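Local coordinates for hypothetical protein TM1553 (Thermotoga maritima, PDB 1VRM) that probably acts as a flavin transferase of the ApbE family, attaching FMN covalently to target proteins, at residues E84-I89 / K148-M153. Sequence-based numbering, arbitrary orientation. Where two conformers were deposited one is given.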
loop_
_atom_site.group_PDB
_atom_site.type_symbol
_atom_site.label_atom_id
_atom_site.label_comp_id
_atom_site.label_asym_id
_atom_site.label_seq_id
_atom_site.Cartn_x
_atom_site.Cartn_y
_atom_site.Cartn_z
ATOM N N GLU A 84 1.767 2.508 18.388
ATOM C CA GLU A 84 1.746 2.718 16.930
ATOM C C GLU A 84 1.743 1.381 16.183
ATOM O O GLU A 84 0.955 1.127 15.250
ATOM C CB GLU A 84 2.933 3.575 16.482
ATOM C CG GLU A 84 2.874 3.875 14.972
ATOM C CD GLU A 84 4.084 4.609 14.405
ATOM O OE1 GLU A 84 5.218 4.380 14.914
ATOM O OE2 GLU A 84 3.868 5.382 13.431
ATOM N N THR A 85 2.674 0.554 16.573
ATOM C CA THR A 85 2.820 -0.738 15.938
ATOM C C THR A 85 1.533 -1.567 16.144
ATOM O O THR A 85 1.000 -2.203 15.207
ATOM C CB THR A 85 3.954 -1.459 16.606
ATOM O OG1 THR A 85 5.149 -0.727 16.363
ATOM C CG2 THR A 85 4.126 -2.841 16.039
ATOM N N TYR A 86 1.055 -1.565 17.377
ATOM C CA TYR A 86 -0.143 -2.344 17.707
ATOM C C TYR A 86 -1.332 -1.936 16.843
ATOM O O TYR A 86 -2.017 -2.775 16.221
ATOM C CB TYR A 86 -0.446 -2.206 19.187
ATOM C CG TYR A 86 -1.372 -3.260 19.718
ATOM C CD1 TYR A 86 -0.883 -4.529 20.005
ATOM C CD2 TYR A 86 -2.687 -2.989 20.007
ATOM C CE1 TYR A 86 -1.716 -5.540 20.513
ATOM C CE2 TYR A 86 -3.529 -3.993 20.519
ATOM C CZ TYR A 86 -3.017 -5.253 20.793
ATOM O OH TYR A 86 -3.806 -6.276 21.318
ATOM N N SER A 87 -1.528 -0.627 16.738
ATOM C CA SER A 87 -2.657 -0.097 16.009
ATOM C C SER A 87 -2.520 -0.398 14.503
ATOM O O SER A 87 -3.489 -0.771 13.840
ATOM C CB SER A 87 -2.759 1.403 16.226
ATOM O OG SER A 87 -1.742 2.073 15.518
ATOM N N LEU A 88 -1.316 -0.293 13.957
ATOM C CA LEU A 88 -1.147 -0.581 12.521
ATOM C C LEU A 88 -1.362 -2.049 12.178
ATOM O O LEU A 88 -2.014 -2.390 11.208
ATOM C CB LEU A 88 0.227 -0.093 12.025
ATOM C CG LEU A 88 0.517 -0.284 10.555
ATOM C CD1 LEU A 88 -0.541 0.336 9.663
ATOM C CD2 LEU A 88 1.882 0.336 10.320
ATOM N N ILE A 89 -0.792 -2.915 12.985
ATOM C CA ILE A 89 -1.028 -4.350 12.771
ATOM C C ILE A 89 -2.496 -4.706 12.915
ATOM O O ILE A 89 -3.048 -5.393 12.050
ATOM C CB ILE A 89 -0.105 -5.202 13.670
ATOM C CG1 ILE A 89 1.339 -4.912 13.270
ATOM C CG2 ILE A 89 -0.396 -6.693 13.573
ATOM C CD1 ILE A 89 2.403 -5.589 14.137
ATOM N N LYS A 148 -4.905 -6.203 26.652
ATOM C CA LYS A 148 -4.568 -5.891 28.069
ATOM C C LYS A 148 -3.119 -5.377 28.177
ATOM O O LYS A 148 -2.860 -4.292 28.692
ATOM C CB LYS A 148 -4.733 -7.150 28.929
ATOM C CG LYS A 148 -4.677 -6.956 30.454
ATOM C CD LYS A 148 -4.189 -8.223 31.157
ATOM N N ASN A 149 -2.175 -6.147 27.635
ATOM C CA ASN A 149 -0.763 -5.826 27.759
ATOM C C ASN A 149 -0.090 -5.295 26.491
ATOM O O ASN A 149 1.134 -5.094 26.499
ATOM C CB ASN A 149 -0.029 -7.083 28.239
ATOM C CG ASN A 149 -0.671 -7.675 29.488
ATOM O OD1 ASN A 149 -0.624 -7.059 30.547
ATOM N ND2 ASN A 149 -1.318 -8.832 29.357
HETATM N N MSE A 150 -0.861 -5.154 25.412
HETATM C CA MSE A 150 -0.360 -4.713 24.121
HETATM C C MSE A 150 0.782 -5.591 23.624
HETATM O O MSE A 150 1.934 -5.140 23.401
HETATM C CB MSE A 150 0.092 -3.278 24.206
HETATM C CG MSE A 150 0.273 -2.635 22.895
HETATM SE SE MSE A 150 -0.055 -0.705 23.173
HETATM C CE MSE A 150 -1.999 -0.643 22.711
ATOM N N ARG A 151 0.444 -6.856 23.452
ATOM C CA ARG A 151 1.361 -7.839 22.922
ATOM C C ARG A 151 0.743 -8.473 21.699
ATOM O O ARG A 151 -0.481 -8.570 21.589
ATOM C CB ARG A 151 1.704 -8.919 23.955
ATOM C CG ARG A 151 2.304 -8.411 25.264
ATOM C CD ARG A 151 2.763 -9.531 26.195
ATOM N NE ARG A 151 1.609 -10.237 26.671
ATOM C CZ ARG A 151 1.624 -11.210 27.583
ATOM N NH1 ARG A 151 2.773 -11.642 28.086
ATOM N NH2 ARG A 151 0.474 -11.723 27.980
ATOM N N VAL A 152 1.622 -8.944 20.812
ATOM C CA VAL A 152 1.256 -9.649 19.567
ATOM C C VAL A 152 1.979 -11.000 19.583
ATOM O O VAL A 152 3.118 -11.102 20.075
ATOM C CB VAL A 152 1.669 -8.824 18.337
ATOM C CG1 VAL A 152 1.485 -9.598 16.994
ATOM C CG2 VAL A 152 0.840 -7.567 18.323
HETATM N N MSE A 153 1.323 -12.016 19.049
HETATM C CA MSE A 153 1.986 -13.298 18.831
HETATM C C MSE A 153 1.667 -13.740 17.435
HETATM O O MSE A 153 0.531 -13.592 16.983
HETATM C CB MSE A 153 1.553 -14.371 19.839
HETATM C CG MSE A 153 2.165 -15.719 19.438
HETATM SE SE MSE A 153 2.049 -16.964 20.910
HETATM C CE MSE A 153 0.160 -17.221 20.846
#
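The hydroxyl of Tyr86, hydrogen-bonded to the Asp147 carboxylate at OD1, ends a ring from helix 83-98 that packs against Met150 and Val152 of the β-hairpin formed by strands 143-146 and 151-154. The hairpin carries a G1 β-bulge, in which Met150 and Arg151 both face Asp146; Met150 sits in the left-handed region. Chi1 of Tyr86 (-162°) sets CG opposite the backbone N and brings the ring between Met150 and Val152; its contact with Met150, a selenomethionine, is Met-aromatic. Met150 CG lies over one face, 4.0 Å from the Tyr86 ring centroid, in a CH-π contact. Its SE stands more obliquely, 5.1 Å from that centroid. A bend at chi3 (-93°) returns CE to within 3.6 Å of Tyr86 CD2, where the methyl reaches the same side of the ring. Val152 CG2 approaches obliquely from the other side of the ring plane, 3.9 Å from Tyr86 CD1. Replacing the tyrosine with an alanine would probably open a gap between helix and hairpin and cost Asp147 its hydroxyl partner. Arg151 starts away from the helix at CB, and its NH2 forms a salt bridge with Asp146 OD2, while Met150 and Val152 pair through their backbones with Val81 and Val79. The Arg151 carbonyl turns back to the ring: its O lies in the ring plane at the edge, 3.4 Å from Tyr86 CE1.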